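Local coordinates for XAC2610 protein (Xanthomonas axonopodis pv. citri, PDB 4QTQ) that probably acts as an immunity protein, a calcium-binding inhibitor of a peptidoglycan hydrolase linked to bacterial killing by a type IV secretion system, at residues Pro67-Tyr71 and Val109-Lys113; Cys167-Thr173 and Glu185-Thr191. All coordinates share one frame; numbering follows the deposited sequence. Where two conformers were deposited one is given.

The centre of interaction 1 lies about 10 Å from the centre of the chain, and just over half of its touching residues are buried; the centre of interaction 2 is about 20 Å from that point, a surface contact. Their nearest atoms are about 16 Å apart, and they hold different elements. P67-Y71 leads into strand 70-73 of a three-stranded antiparallel sheet and meets strand 106-112 of a mixed sheet, so interaction 1 joins two sheets. Interaction 2 instead pairs strands 168-176 and 181-190, sequence neighbours in one antiparallel sheet. The chemistry follows: a single backbone hydrogen bond with ring stacking in the first, a hydrogen-bond ladder, a salt bridge and bridging waters in the second.

Interaction 1 (Pro67-Tyr71 and Val109-Lys113); sequences PEALY and VWSGK
Y71 lies against W110 where two beta-sheets meet, strand 70-73 of one against the end of strand 106-112 of the other, which carries a classic beta bulge at S111 and G112, both facing S121. The tight part is aromatic. The Y71 ring forms an offset stack with the five-membered ring of W110, centroids 4.5 Å apart and planes at 13°, while Y71 CB sits over the face of the six-membered ring, 3.5 Å from its centroid, as a CH-pi contact. CG of W110, anti to the backbone N (chi1 175°), turns a face of the indole to Y71, and NE1 makes a weak hydrogen bond to G112 O within its own segment. Between the two segments one nearly straight backbone hydrogen bond runs from Y71 N to W110 O at 3.0 Å. Beside it L70 CD1 presses on V109 CG1 at 3.4 Å, tighter than usual for carbons. The A69 end is less well satisfied: A69 O is buried without a polar partner and meets S111 CA at 3.3 Å in a CA-H...O contact. On the looser, solvent side, the exposed K113 crosses the phenol end of Y71 at about a right angle and directs NZ to a salt bridge with D40. There, K113 CE lies 3.5 Å from Y71 OH.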
ATOM      1  N   PRO A  67      -8.703   7.876   7.374  1.00 39.41           N
ATOM      2  CA  PRO A  67      -8.285   8.114   5.987  1.00 38.67           C
ATOM      3  C   PRO A  67      -9.219   9.074   5.230  1.00 39.69           C
ATOM      4  O   PRO A  67     -10.420   9.178   5.532  1.00 40.67           O
ATOM      5  CB  PRO A  67      -8.300   6.712   5.363  1.00 37.56           C
ATOM      6  CG  PRO A  67      -9.282   5.944   6.179  1.00 37.52           C
ATOM      7  CD  PRO A  67      -9.186   6.494   7.578  1.00 38.24           C
ATOM      8  N   GLU A  68      -8.661   9.773   4.246  1.00 40.47           N
ATOM      9  CA  GLU A  68      -9.431  10.761   3.471  1.00 41.10           C
ATOM     10  C   GLU A  68     -10.607  10.086   2.758  1.00 40.15           C
ATOM     11  O   GLU A  68     -11.662  10.681   2.567  1.00 40.65           O
ATOM     12  CB  GLU A  68      -8.511  11.494   2.475  1.00 42.99           C
ATOM     13  CG  GLU A  68      -9.001  12.890   2.099  0.60 46.97           C
ATOM     14  CD  GLU A  68      -7.901  13.815   1.594  0.60 48.82           C
ATOM     15  OE1 GLU A  68      -8.144  14.515   0.588  0.60 52.12           O
ATOM     16  OE2 GLU A  68      -6.803  13.860   2.201  0.60 49.10           O
ATOM     17  N   ALA A  69     -10.405   8.836   2.351  1.00 37.42           N
ATOM     18  CA  ALA A  69     -11.484   7.994   1.855  1.00 36.38           C
ATOM     19  C   ALA A  69     -11.117   6.534   2.080  1.00 34.82           C
ATOM     20  O   ALA A  69      -9.980   6.227   2.430  1.00 33.26           O
ATOM     21  CB  ALA A  69     -11.757   8.276   0.377  1.00 36.32           C
ATOM     22  N   LEU A  70     -12.095   5.642   1.912  1.00 34.83           N
ATOM     23  CA  LEU A  70     -11.892   4.199   2.078  1.00 33.92           C
ATOM     24  C   LEU A  70     -12.725   3.430   1.046  1.00 35.08           C
ATOM     25  O   LEU A  70     -13.957   3.615   0.949  1.00 35.13           O
ATOM     26  CB  LEU A  70     -12.283   3.752   3.495  1.00 33.65           C
ATOM     27  CG  LEU A  70     -12.124   2.247   3.815  1.00 33.62           C
ATOM     28  CD1 LEU A  70     -10.670   1.815   3.802  1.00 33.87           C
ATOM     29  CD2 LEU A  70     -12.753   1.889   5.153  1.00 33.38           C
ATOM     30  N   TYR A  71     -12.039   2.583   0.280  1.00 34.95           N
ATOM     31  CA  TYR A  71     -12.672   1.669  -0.658  1.00 35.25           C
ATOM     32  C   TYR A  71     -12.757   0.318   0.010  1.00 35.54           C
ATOM     33  O   TYR A  71     -11.735  -0.332   0.216  1.00 35.26           O
ATOM     34  CB  TYR A  71     -11.869   1.564  -1.951  1.00 34.45           C
ATOM     35  CG  TYR A  71     -11.958   2.804  -2.804  1.00 34.63           C
ATOM     36  CD1 TYR A  71     -11.138   3.899  -2.558  1.00 34.77           C
ATOM     37  CD2 TYR A  71     -12.856   2.881  -3.859  1.00 36.17           C
ATOM     38  CE1 TYR A  71     -11.231   5.046  -3.323  1.00 36.14           C
ATOM     39  CE2 TYR A  71     -12.946   4.021  -4.642  1.00 36.50           C
ATOM     40  CZ  TYR A  71     -12.140   5.099  -4.368  1.00 36.92           C
ATOM     41  OH  TYR A  71     -12.229   6.236  -5.147  1.00 39.81           O
ATOM     42  N   VAL A 109      -4.009   1.190   3.702  1.00 32.01           N
ATOM     43  CA  VAL A 109      -5.424   1.354   3.460  1.00 32.71           C
ATOM     44  C   VAL A 109      -5.656   1.801   2.005  1.00 32.29           C
ATOM     45  O   VAL A 109      -4.988   2.717   1.515  1.00 31.11           O
ATOM     46  CB  VAL A 109      -5.992   2.359   4.476  1.00 32.66           C
ATOM     47  CG1 VAL A 109      -7.388   2.793   4.106  1.00 33.82           C
ATOM     48  CG2 VAL A 109      -5.980   1.746   5.879  1.00 33.24           C
ATOM     49  N   TRP A 110      -6.579   1.131   1.316  1.00 32.29           N
ATOM     50  CA  TRP A 110      -6.952   1.520  -0.041  1.00 31.69           C
ATOM     51  C   TRP A 110      -7.822   2.755   0.077  1.00 31.08           C
ATOM     52  O   TRP A 110      -9.012   2.657   0.383  1.00 31.95           O
ATOM     53  CB  TRP A 110      -7.673   0.382  -0.763  1.00 32.46           C
ATOM     54  CG  TRP A 110      -8.191   0.766  -2.144  1.00 32.62           C
ATOM     55  CD1 TRP A 110      -7.895   1.900  -2.854  1.00 31.49           C
ATOM     56  CD2 TRP A 110      -9.087   0.003  -2.969  1.00 33.73           C
ATOM     57  NE1 TRP A 110      -8.579   1.903  -4.053  1.00 33.21           N
ATOM     58  CE2 TRP A 110      -9.301   0.744  -4.157  1.00 33.09           C
ATOM     59  CE3 TRP A 110      -9.755  -1.222  -2.807  1.00 34.65           C
ATOM     60  CZ2 TRP A 110     -10.143   0.302  -5.167  1.00 33.66           C
ATOM     61  CZ3 TRP A 110     -10.591  -1.661  -3.815  1.00 35.33           C
ATOM     62  CH2 TRP A 110     -10.780  -0.897  -4.984  1.00 34.98           C
ATOM     63  N   SER A 111      -7.216   3.923  -0.142  1.00 31.24           N
ATOM     64  CA  SER A 111      -7.866   5.210   0.130  1.00 31.34           C
ATOM     65  C   SER A 111      -8.187   6.056  -1.107  1.00 33.04           C
ATOM     66  O   SER A 111      -8.901   7.043  -0.994  1.00 33.50           O
ATOM     67  CB  SER A 111      -6.991   6.046   1.057  1.00 31.53           C
ATOM     68  OG  SER A 111      -5.722   6.291   0.468  1.00 30.98           O
ATOM     69  N   GLY A 112      -7.666   5.699  -2.274  1.00 33.43           N
ATOM     70  CA  GLY A 112      -7.873   6.538  -3.455  1.00 34.39           C
ATOM     71  C   GLY A 112      -7.743   5.746  -4.723  1.00 35.00           C
ATOM     72  O   GLY A 112      -7.567   4.525  -4.683  1.00 34.44           O
ATOM     73  N   LYS A 113      -7.818   6.447  -5.845  1.00 36.16           N
ATOM     74  CA  LYS A 113      -7.599   5.844  -7.144  1.00 38.93           C
ATOM     75  C   LYS A 113      -6.656   6.714  -7.979  1.00 39.29           C
ATOM     76  O   LYS A 113      -6.935   7.035  -9.120  1.00 39.38           O
ATOM     77  CB  LYS A 113      -8.945   5.593  -7.848  1.00 41.46           C
ATOM     78  CG  LYS A 113      -9.755   4.497  -7.161  1.00 42.39           C
ATOM     79  CD  LYS A 113     -10.886   3.962  -8.017  1.00 45.35           C
ATOM     80  CE  LYS A 113     -11.838   5.073  -8.396  1.00 47.59           C
ATOM     81  NZ  LYS A 113     -13.171   4.505  -8.712  1.00 50.05           N
TER

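Interaction 2 (Cys167-Thr173 and Glu185-Thr191); sequences CIHVFDT and ERLTEDT
F171 and L187 form one of three hydrogen-bonded pairs in the antiparallel hairpin of strands 168-176 and 181-190, whose segment axes run at 167° and approach to 4.7 Å. Backbone bonds dominate: H169 with E189 and F171 with L187 each exchange two, F171 N reaching L187 O at 2.8 Å. The ladder slackens at its end, where T173 N to E185 O is 2.9 Å but the return bond, E185 N to T173 O, is weak at 3.3 Å. The same carbonyls also receive CA-H from non-hydrogen-bonded neighbours: L187 O takes V170 CA at 3.3 Å, and E189 O takes I168 CA. The charged pair lies on the face of V170. R186 bends at chi3 (-53°), bringing NH1 close to both D172 carboxylate oxygens, with the salt bridge to OD2 at 2.9 Å and the two planes 69° apart. V170 CG1 packs on R186 CG at 3.5 Å and borders the guanidinium edge. Two waters bridge the strands on the face of F171 and L187. One donates to F171 O and E185 OE1 and accepts from T173 OG1; the other donates to E189 O beside H169 ND1. R186 thus gives buried D172 a counter-charge, probably keeping it ionised, while the waters serve the partly exposed opposite face.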
ATOM      1  N   CYS A 167       4.492  -0.145 -23.755  1.00 58.85           N
ATOM      2  CA  CYS A 167       5.866  -0.310 -24.209  0.60 59.49           C
ATOM      3  C   CYS A 167       6.893   0.427 -23.339  1.00 55.20           C
ATOM      4  O   CYS A 167       8.094   0.350 -23.599  1.00 52.46           O
ATOM      5  CB  CYS A 167       5.921   0.330 -25.588  0.60 62.26           C
ATOM      6  SG  CYS A 167       4.860   1.803 -25.633  0.60 66.48           S
ATOM      7  N   ILE A 168       6.413   1.215 -22.377  1.00 52.07           N
ATOM      8  CA  ILE A 168       7.300   1.899 -21.441  1.00 50.96           C
ATOM      9  C   ILE A 168       6.994   1.366 -20.047  1.00 48.94           C
ATOM     10  O   ILE A 168       5.864   1.458 -19.573  1.00 46.56           O
ATOM     11  CB  ILE A 168       7.180   3.436 -21.510  1.00 52.33           C
ATOM     12  CG1 ILE A 168       7.742   3.925 -22.849  1.00 55.76           C
ATOM     13  CG2 ILE A 168       7.953   4.075 -20.363  1.00 53.40           C
ATOM     14  CD1 ILE A 168       7.593   5.410 -23.089  1.00 58.24           C
ATOM     15  N   HIS A 169       8.007   0.772 -19.423  1.00 48.66           N
ATOM     16  CA  HIS A 169       7.895   0.228 -18.084  1.00 49.65           C
ATOM     17  C   HIS A 169       8.965   0.854 -17.226  1.00 47.20           C
ATOM     18  O   HIS A 169      10.127   0.952 -17.642  1.00 46.84           O
ATOM     19  CB  HIS A 169       8.088  -1.285 -18.095  1.00 53.97           C
ATOM     20  CG  HIS A 169       7.109  -2.004 -18.965  1.00 59.42           C
ATOM     21  ND1 HIS A 169       7.455  -2.540 -20.186  1.00 62.51           N
ATOM     22  CD2 HIS A 169       5.789  -2.256 -18.802  1.00 64.64           C
ATOM     23  CE1 HIS A 169       6.392  -3.095 -20.737  1.00 65.95           C
ATOM     24  NE2 HIS A 169       5.366  -2.934 -19.919  1.00 66.97           N
ATOM     25  N   VAL A 170       8.574   1.269 -16.027  1.00 44.22           N
ATOM     26  CA  VAL A 170       9.506   1.871 -15.077  1.00 43.75           C
ATOM     27  C   VAL A 170       9.531   1.004 -13.827  1.00 42.66           C
ATOM     28  O   VAL A 170       8.474   0.632 -13.306  1.00 44.30           O
ATOM     29  CB  VAL A 170       9.116   3.310 -14.725  1.00 43.70           C
ATOM     30  CG1 VAL A 170      10.127   3.912 -13.745  1.00 43.17           C
ATOM     31  CG2 VAL A 170       9.008   4.144 -15.995  1.00 43.97           C
ATOM     32  N   PHE A 171      10.737   0.649 -13.389  1.00 40.99           N
ATOM     33  CA  PHE A 171      10.921  -0.222 -12.240  1.00 41.88           C
ATOM     34  C   PHE A 171      11.715   0.550 -11.202  1.00 40.30           C
ATOM     35  O   PHE A 171      12.883   0.841 -11.401  1.00 38.86           O
ATOM     36  CB  PHE A 171      11.649  -1.513 -12.630  1.00 43.78           C
ATOM     37  CG  PHE A 171      10.966  -2.291 -13.723  1.00 47.12           C
ATOM     38  CD1 PHE A 171       9.943  -3.173 -13.429  1.00 49.10           C
ATOM     39  CD2 PHE A 171      11.352  -2.140 -15.053  1.00 47.32           C
ATOM     40  CE1 PHE A 171       9.311  -3.886 -14.437  1.00 51.22           C
ATOM     41  CE2 PHE A 171      10.726  -2.850 -16.055  1.00 48.76           C
ATOM     42  CZ  PHE A 171       9.707  -3.727 -15.750  1.00 49.78           C
ATOM     43  N   ASP A 172      11.049   0.896 -10.107  1.00 41.24           N
ATOM     44  CA  ASP A 172      11.633   1.717  -9.047  1.00 41.40           C
ATOM     45  C   ASP A 172      12.028   0.877  -7.848  1.00 41.02           C
ATOM     46  O   ASP A 172      11.312  -0.047  -7.464  1.00 42.51           O
ATOM     47  CB  ASP A 172      10.637   2.794  -8.608  1.00 40.12           C
ATOM     48  CG  ASP A 172      10.570   3.940  -9.574  1.00 41.43           C
ATOM     49  OD1 ASP A 172      11.475   4.077 -10.411  1.00 42.18           O
ATOM     50  OD2 ASP A 172       9.623   4.736  -9.496  1.00 45.21           O
ATOM     51  N   THR A 173      13.174   1.207  -7.268  1.00 39.47           N
ATOM     52  CA  THR A 173      13.626   0.587  -6.035  1.00 39.18           C
ATOM     53  C   THR A 173      13.894   1.706  -5.026  1.00 38.65           C
ATOM     54  O   THR A 173      14.597   2.687  -5.329  1.00 36.89           O
ATOM     55  CB  THR A 173      14.877  -0.294  -6.245  1.00 40.61           C
ATOM     56  OG1 THR A 173      14.552  -1.396  -7.112  1.00 43.48           O
ATOM     57  CG2 THR A 173      15.400  -0.839  -4.916  1.00 41.00           C
ATOM     58  N   GLU A 185      17.074   3.744  -7.304  1.00 43.87           N
ATOM     59  CA  GLU A 185      17.244   3.194  -8.636  1.00 46.00           C
ATOM     60  C   GLU A 185      15.945   3.279  -9.414  1.00 45.55           C
ATOM     61  O   GLU A 185      14.882   2.895  -8.917  1.00 43.25           O
ATOM     62  CB  GLU A 185      17.689   1.734  -8.567  1.00 48.83           C
ATOM     63  CG  GLU A 185      18.083   1.153  -9.914  1.00 51.19           C
ATOM     64  CD  GLU A 185      18.261  -0.342  -9.857  1.00 54.78           C
ATOM     65  OE1 GLU A 185      17.274  -1.062 -10.088  1.00 57.78           O
ATOM     66  OE2 GLU A 185      19.387  -0.793  -9.583  1.00 59.36           O
ATOM     67  N   ARG A 186      16.046   3.788 -10.636  1.00 46.35           N
ATOM     68  CA  ARG A 186      14.929   3.798 -11.566  1.00 45.99           C
ATOM     69  C   ARG A 186      15.407   3.192 -12.889  1.00 46.81           C
ATOM     70  O   ARG A 186      16.336   3.721 -13.518  1.00 45.42           O
ATOM     71  CB  ARG A 186      14.412   5.222 -11.785  1.00 48.32           C
ATOM     72  CG  ARG A 186      13.195   5.270 -12.698  1.00 50.79           C
ATOM     73  CD  ARG A 186      12.808   6.655 -13.173  1.00 55.40           C
ATOM     74  NE  ARG A 186      12.628   7.643 -12.115  1.00 61.75           N
ATOM     75  CZ  ARG A 186      11.594   7.703 -11.275  1.00 64.97           C
ATOM     76  NH1 ARG A 186      10.628   6.793 -11.301  1.00 65.48           N
ATOM     77  NH2 ARG A 186      11.546   8.673 -10.372  1.00 68.59           N
ATOM     78  N   LEU A 187      14.775   2.083 -13.285  1.00 46.07           N
ATOM     79  CA  LEU A 187      15.064   1.397 -14.537  1.00 48.87           C
ATOM     80  C   LEU A 187      13.918   1.666 -15.510  1.00 46.34           C
ATOM     81  O   LEU A 187      12.790   1.275 -15.246  1.00 44.02           O
ATOM     82  CB  LEU A 187      15.193  -0.124 -14.334  1.00 51.87           C
ATOM     83  CG  LEU A 187      16.200  -0.692 -13.330  1.00 55.34           C
ATOM     84  CD1 LEU A 187      16.320  -2.206 -13.511  1.00 59.77           C
ATOM     85  CD2 LEU A 187      17.573  -0.041 -13.450  0.60 57.13           C
ATOM     86  N   THR A 188      14.208   2.352 -16.613  1.00 46.71           N
ATOM     87  CA  THR A 188      13.199   2.648 -17.628  1.00 48.44           C
ATOM     88  C   THR A 188      13.471   1.797 -18.867  1.00 50.46           C
ATOM     89  O   THR A 188      14.558   1.873 -19.452  1.00 52.34           O
ATOM     90  CB  THR A 188      13.203   4.139 -18.025  1.00 49.61           C
ATOM     91  OG1 THR A 188      12.985   4.943 -16.865  1.00 49.61           O
ATOM     92  CG2 THR A 188      12.103   4.433 -19.054  1.00 51.25           C
ATOM     93  N   GLU A 189      12.500   0.977 -19.246  1.00 50.82           N
ATOM     94  CA  GLU A 189      12.610   0.156 -20.450  1.00 53.00           C
ATOM     95  C   GLU A 189      11.621   0.648 -21.492  1.00 52.06           C
ATOM     96  O   GLU A 189      10.441   0.796 -21.195  1.00 48.32           O
ATOM     97  CB  GLU A 189      12.328  -1.302 -20.135  1.00 55.99           C
ATOM     98  CG  GLU A 189      13.252  -1.895 -19.084  1.00 61.57           C
ATOM     99  CD  GLU A 189      13.254  -3.410 -19.111  1.00 67.56           C
ATOM    100  OE1 GLU A 189      12.228  -3.999 -19.531  1.00 70.12           O
ATOM    101  OE2 GLU A 189      14.282  -4.010 -18.720  1.00 74.08           O
ATOM    102  N   ASP A 190      12.114   0.897 -22.702  1.00 52.67           N
ATOM    103  CA  ASP A 190      11.305   1.382 -23.818  1.00 55.39           C
ATOM    104  C   ASP A 190      11.363   0.347 -24.953  1.00 57.06           C
ATOM    105  O   ASP A 190      12.415   0.159 -25.586  1.00 58.03           O
ATOM    106  CB  ASP A 190      11.838   2.747 -24.273  1.00 58.18           C
ATOM    107  CG  ASP A 190      11.015   3.383 -25.393  1.00 60.87           C
ATOM    108  OD1 ASP A 190      10.286   2.676 -26.129  1.00 58.21           O
ATOM    109  OD2 ASP A 190      11.121   4.622 -25.536  1.00 64.98           O
ATOM    110  N   THR A 191      10.240  -0.330 -25.187  1.00 66.49           N
ATOM    111  CA  THR A 191      10.123  -1.366 -26.221  1.00 69.64           C
ATOM    112  C   THR A 191       9.180  -0.938 -27.358  1.00 74.76           C
ATOM    113  O   THR A 191       8.541  -1.783 -28.002  1.00 78.79           O
ATOM    114  CB  THR A 191       9.643  -2.693 -25.588  1.00 71.11           C
ATOM    115  OG1 THR A 191      10.582  -3.094 -24.589  1.00 69.48           O
ATOM    116  CG2 THR A 191       9.528  -3.820 -26.615  1.00 73.75           C
TER
HETATM  117  O   HOH W   1       8.882  -1.727 -22.101  1.00 57.62           O
HETATM  118  O   HOH W   2      14.791  -0.495  -9.818  1.00 40.01           O